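Ascorbate-specific PTS system EIIA component (Streptococcus pyogenes serotype M1, PDB 2OQT) probably takes part in the phosphoenolpyruvate-dependent sugar phosphotransferase system, relaying a phosphoryl group for the coupled uptake and phosphorylation of ascorbate. Local coordinates at residues Pro33-Tyr44 against Leu74-Ile84. Numbering follows the deposited sequence.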
loop_
_atom_site.group_PDB
_atom_site.type_symbol
_atom_site.label_atom_id
_atom_site.label_comp_id
_atom_site.label_asym_id
_atom_site.label_seq_id
_atom_site.Cartn_x
_atom_site.Cartn_y
_atom_site.Cartn_z
ATOM N N PRO A 33 7.069 7.025 -0.684
ATOM C CA PRO A 33 6.567 7.923 0.384
ATOM C C PRO A 33 6.979 7.522 1.810
ATOM O O PRO A 33 6.734 8.290 2.763
ATOM C CB PRO A 33 5.046 7.819 0.248
ATOM C CG PRO A 33 4.815 7.430 -1.134
ATOM C CD PRO A 33 5.966 6.502 -1.506
ATOM N N LEU A 34 7.586 6.337 1.954
ATOM C CA LEU A 34 7.941 5.787 3.261
ATOM C C LEU A 34 9.411 5.917 3.500
ATOM O O LEU A 34 9.919 5.757 4.612
ATOM C CB LEU A 34 7.556 4.333 3.313
ATOM C CG LEU A 34 6.338 4.027 4.167
ATOM C CD1 LEU A 34 5.317 5.132 4.153
ATOM C CD2 LEU A 34 5.768 2.647 3.836
ATOM N N ILE A 35 10.104 6.122 2.402
ATOM C CA ILE A 35 11.482 6.523 2.433
ATOM C C ILE A 35 11.496 8.039 2.643
ATOM O O ILE A 35 12.162 8.494 3.507
ATOM C CB ILE A 35 12.208 6.097 1.145
ATOM C CG1 ILE A 35 12.380 4.572 1.181
ATOM C CG2 ILE A 35 13.572 6.826 1.076
ATOM C CD1 ILE A 35 12.466 3.876 -0.174
ATOM N N ASP A 36 10.697 8.790 1.882
ATOM C CA ASP A 36 10.400 10.196 2.210
ATOM C C ASP A 36 10.173 10.495 3.703
ATOM O O ASP A 36 10.658 11.506 4.196
ATOM C CB ASP A 36 9.211 10.749 1.395
ATOM C CG ASP A 36 9.495 10.811 -0.141
ATOM O OD1 ASP A 36 10.688 10.919 -0.569
ATOM O OD2 ASP A 36 8.505 10.752 -0.916
ATOM N N SER A 37 9.428 9.657 4.424
ATOM C CA SER A 37 9.084 9.982 5.796
ATOM C C SER A 37 10.086 9.344 6.767
ATOM O O SER A 37 9.898 9.354 7.992
ATOM C CB SER A 37 7.660 9.547 6.083
ATOM O OG SER A 37 7.481 8.125 5.987
ATOM N N LYS A 38 11.167 8.835 6.194
ATOM C CA LYS A 38 12.149 7.985 6.891
ATOM C C LYS A 38 11.609 6.783 7.720
ATOM O O LYS A 38 12.282 6.345 8.653
ATOM C CB LYS A 38 13.191 8.789 7.725
ATOM C CG LYS A 38 13.436 10.304 7.424
ATOM C CD LYS A 38 14.048 10.628 6.048
ATOM C CE LYS A 38 15.615 10.741 6.046
ATOM N NZ LYS A 38 16.275 11.248 7.303
ATOM N N ALA A 39 10.449 6.212 7.358
ATOM C CA ALA A 39 9.954 4.998 8.055
ATOM C C ALA A 39 10.733 3.754 7.611
ATOM O O ALA A 39 10.963 2.860 8.420
ATOM C CB ALA A 39 8.454 4.797 7.834
ATOM N N VAL A 40 11.098 3.715 6.312
ATOM C CA VAL A 40 11.911 2.659 5.716
ATOM C C VAL A 40 13.053 3.210 4.851
ATOM O O VAL A 40 13.104 4.388 4.514
ATOM C CB VAL A 40 11.088 1.643 4.861
ATOM C CG1 VAL A 40 9.845 1.179 5.600
ATOM C CG2 VAL A 40 10.712 2.218 3.447
ATOM N N THR A 41 13.908 2.286 4.444
ATOM C CA THR A 41 15.116 2.501 3.704
ATOM C C THR A 41 14.852 1.875 2.314
ATOM O O THR A 41 13.886 1.113 2.122
ATOM C CB THR A 41 16.261 1.816 4.537
ATOM O OG1 THR A 41 16.709 2.717 5.581
ATOM C CG2 THR A 41 17.440 1.376 3.730
ATOM N N SER A 42 15.680 2.219 1.329
ATOM C CA SER A 42 15.596 1.575 0.035
ATOM C C SER A 42 15.703 0.051 0.180
ATOM O O SER A 42 15.084 -0.696 -0.556
ATOM C CB SER A 42 16.703 2.090 -0.896
ATOM O OG SER A 42 17.980 1.726 -0.371
ATOM N N ALA A 43 16.494 -0.428 1.118
ATOM C CA ALA A 43 16.695 -1.861 1.197
ATOM C C ALA A 43 15.329 -2.582 1.368
ATOM O O ALA A 43 15.235 -3.805 1.165
ATOM C CB ALA A 43 17.632 -2.195 2.322
ATOM N N TYR A 44 14.299 -1.819 1.756
ATOM C CA TYR A 44 12.931 -2.328 1.859
ATOM C C TYR A 44 12.327 -2.504 0.488
ATOM O O TYR A 44 11.766 -3.522 0.217
ATOM C CB TYR A 44 12.024 -1.461 2.767
ATOM C CG TYR A 44 10.744 -2.179 3.164
ATOM C CD1 TYR A 44 10.781 -3.490 3.678
ATOM C CD2 TYR A 44 9.478 -1.581 2.987
ATOM C CE1 TYR A 44 9.593 -4.161 4.034
ATOM C CE2 TYR A 44 8.280 -2.273 3.331
ATOM C CZ TYR A 44 8.354 -3.538 3.854
ATOM O OH TYR A 44 7.212 -4.218 4.200
ATOM N N LEU A 74 13.194 -5.211 7.694
ATOM C CA LEU A 74 14.283 -5.208 6.745
ATOM C C LEU A 74 14.296 -3.908 5.951
ATOM O O LEU A 74 13.599 -3.749 4.922
ATOM C CB LEU A 74 14.225 -6.421 5.817
ATOM C CG LEU A 74 15.567 -7.150 5.586
ATOM C CD1 LEU A 74 15.286 -8.422 4.790
ATOM C CD2 LEU A 74 16.633 -6.312 4.879
ATOM N N GLY A 75 15.122 -2.983 6.433
ATOM C CA GLY A 75 15.033 -1.613 5.966
ATOM C C GLY A 75 13.904 -0.864 6.667
ATOM O O GLY A 75 13.550 0.235 6.237
ATOM N N VAL A 76 13.394 -1.432 7.765
ATOM C CA VAL A 76 12.235 -0.891 8.497
ATOM C C VAL A 76 12.581 -0.318 9.856
ATOM O O VAL A 76 13.093 -1.034 10.691
ATOM C CB VAL A 76 11.108 -1.984 8.651
ATOM C CG1 VAL A 76 9.904 -1.419 9.406
ATOM C CG2 VAL A 76 10.673 -2.554 7.275
ATOM N N ASN A 77 12.328 0.967 10.120
ATOM C CA ASN A 77 12.599 1.491 11.483
ATOM C C ASN A 77 11.328 1.626 12.312
ATOM O O ASN A 77 11.381 1.590 13.566
ATOM C CB ASN A 77 13.464 2.782 11.504
ATOM C CG ASN A 77 13.928 3.215 12.975
ATOM O OD1 ASN A 77 14.598 2.458 13.753
ATOM N ND2 ASN A 77 13.574 4.443 13.333
ATOM N N ARG A 78 10.196 1.703 11.609
ATOM C CA ARG A 78 8.949 2.163 12.169
ATOM C C ARG A 78 7.763 1.613 11.376
ATOM O O ARG A 78 7.767 1.627 10.114
ATOM C CB ARG A 78 8.940 3.692 12.102
ATOM C CG ARG A 78 7.652 4.385 12.544
ATOM C CD ARG A 78 7.872 5.898 12.656
ATOM N NE ARG A 78 7.667 6.661 11.412
ATOM C CZ ARG A 78 8.616 7.369 10.783
ATOM N NH1 ARG A 78 9.870 7.370 11.235
ATOM N NH2 ARG A 78 8.316 8.059 9.673
ATOM N N ASN A 79 6.747 1.134 12.112
ATOM C CA ASN A 79 5.472 0.753 11.485
ATOM C C ASN A 79 4.814 1.942 10.774
ATOM O O ASN A 79 4.741 3.090 11.307
ATOM C CB ASN A 79 4.507 0.094 12.463
ATOM C CG ASN A 79 5.117 -1.099 13.224
ATOM O OD1 ASN A 79 4.675 -1.380 14.326
ATOM N ND2 ASN A 79 6.134 -1.773 12.666
ATOM N N ALA A 80 4.363 1.666 9.554
ATOM C CA ALA A 80 3.900 2.705 8.635
ATOM C C ALA A 80 3.060 2.056 7.580
ATOM O O ALA A 80 3.164 0.839 7.345
ATOM C CB ALA A 80 5.082 3.400 7.978
ATOM N N PHE A 81 2.194 2.881 7.003
ATOM C CA PHE A 81 1.447 2.586 5.813
ATOM C C PHE A 81 1.741 3.719 4.855
ATOM O O PHE A 81 1.976 4.862 5.284
ATOM C CB PHE A 81 -0.056 2.600 6.041
ATOM C CG PHE A 81 -0.604 1.410 6.813
ATOM C CD1 PHE A 81 -0.665 0.131 6.225
ATOM C CD2 PHE A 81 -1.131 1.587 8.113
ATOM C CE1 PHE A 81 -1.218 -0.969 6.949
ATOM C CE2 PHE A 81 -1.678 0.512 8.842
ATOM C CZ PHE A 81 -1.725 -0.775 8.253
ATOM N N ALA A 82 1.678 3.384 3.564
ATOM C CA ALA A 82 1.679 4.339 2.488
ATOM C C ALA A 82 0.477 4.011 1.594
ATOM O O ALA A 82 -0.095 2.927 1.720
ATOM C CB ALA A 82 3.015 4.307 1.733
ATOM N N LEU A 83 0.055 4.956 0.743
ATOM C CA LEU A 83 -1.091 4.747 -0.180
ATOM C C LEU A 83 -0.946 5.537 -1.452
ATOM O O LEU A 83 -0.959 6.783 -1.451
ATOM C CB LEU A 83 -2.436 5.048 0.475
ATOM C CG LEU A 83 -3.785 5.008 -0.271
ATOM C CD1 LEU A 83 -3.769 4.200 -1.495
ATOM C CD2 LEU A 83 -4.878 4.441 0.643
ATOM N N ILE A 84 -0.821 4.809 -2.548
ATOM C CA ILE A 84 -0.661 5.440 -3.842
ATOM C C ILE A 84 -1.731 4.964 -4.834
ATOM O O ILE A 84 -2.402 3.948 -4.640
ATOM C CB ILE A 84 0.809 5.378 -4.395
ATOM C CG1 ILE A 84 1.132 4.000 -4.990
ATOM C CG2 ILE A 84 1.800 5.762 -3.314
ATOM C CD1 ILE A 84 2.059 4.031 -6.207
#
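Leu74 meets Tyr44 through its backbone: its carbonyl O sits at the edge of the tyrosine ring, near the ring plane and 3.1 Å from Tyr44 CD1. Gly75 then offers its O to Thr41 N, a 2.7 Å hydrogen bond in the carbonyl plane, and the same oxygen receives a CA-H...O contact from Val40. With phi +80°, Gly75 lies close against the first turn of helix 42-55. Val76 lays CG2 over one face of the Tyr44 ring, a CH-pi contact 4.0 Å from the centroid; the ring comes beneath it because Tyr44 CG stands anti to the backbone N (chi1 -165°), and Tyr44 OH continues to Leu104 O and Ala70 N. Asn77 N returns a nearly straight bond to Ala39 O. Together with Thr41 N to Gly75 O it makes a single beta bridge between Val40 and Val76, an isolated pairing of two connecting loops: one joins helices 23-36 and 42-55, the other leads into strand 80-86 of the mixed sheet in this EIIA type 2 fold. Arg78, extended at first and then bent at chi3 (87°), folds its guanidinium back over Ala39, which covers one face. Its NH2 reaches Ser37 O at 2.6 Å, with the acceptor in the guanidinium plane but the donor well above the carbonyl plane; Asn11 OD1 takes a second bond from NH2 and also pairs with Ser37 OG. Beyond Arg78, in strand 80-86, Ala80, Ala82 and Ile84 point toward the segment 33-44. Ala80 CB packs on Ala39 CB at 3.7 Å and on Leu34 CG, Ala82 CB is straddled by both methyls of Leu34, and Ile84 CG2 touches Pro33 CG at 4.1 Å, their side chains crossing at about a right angle.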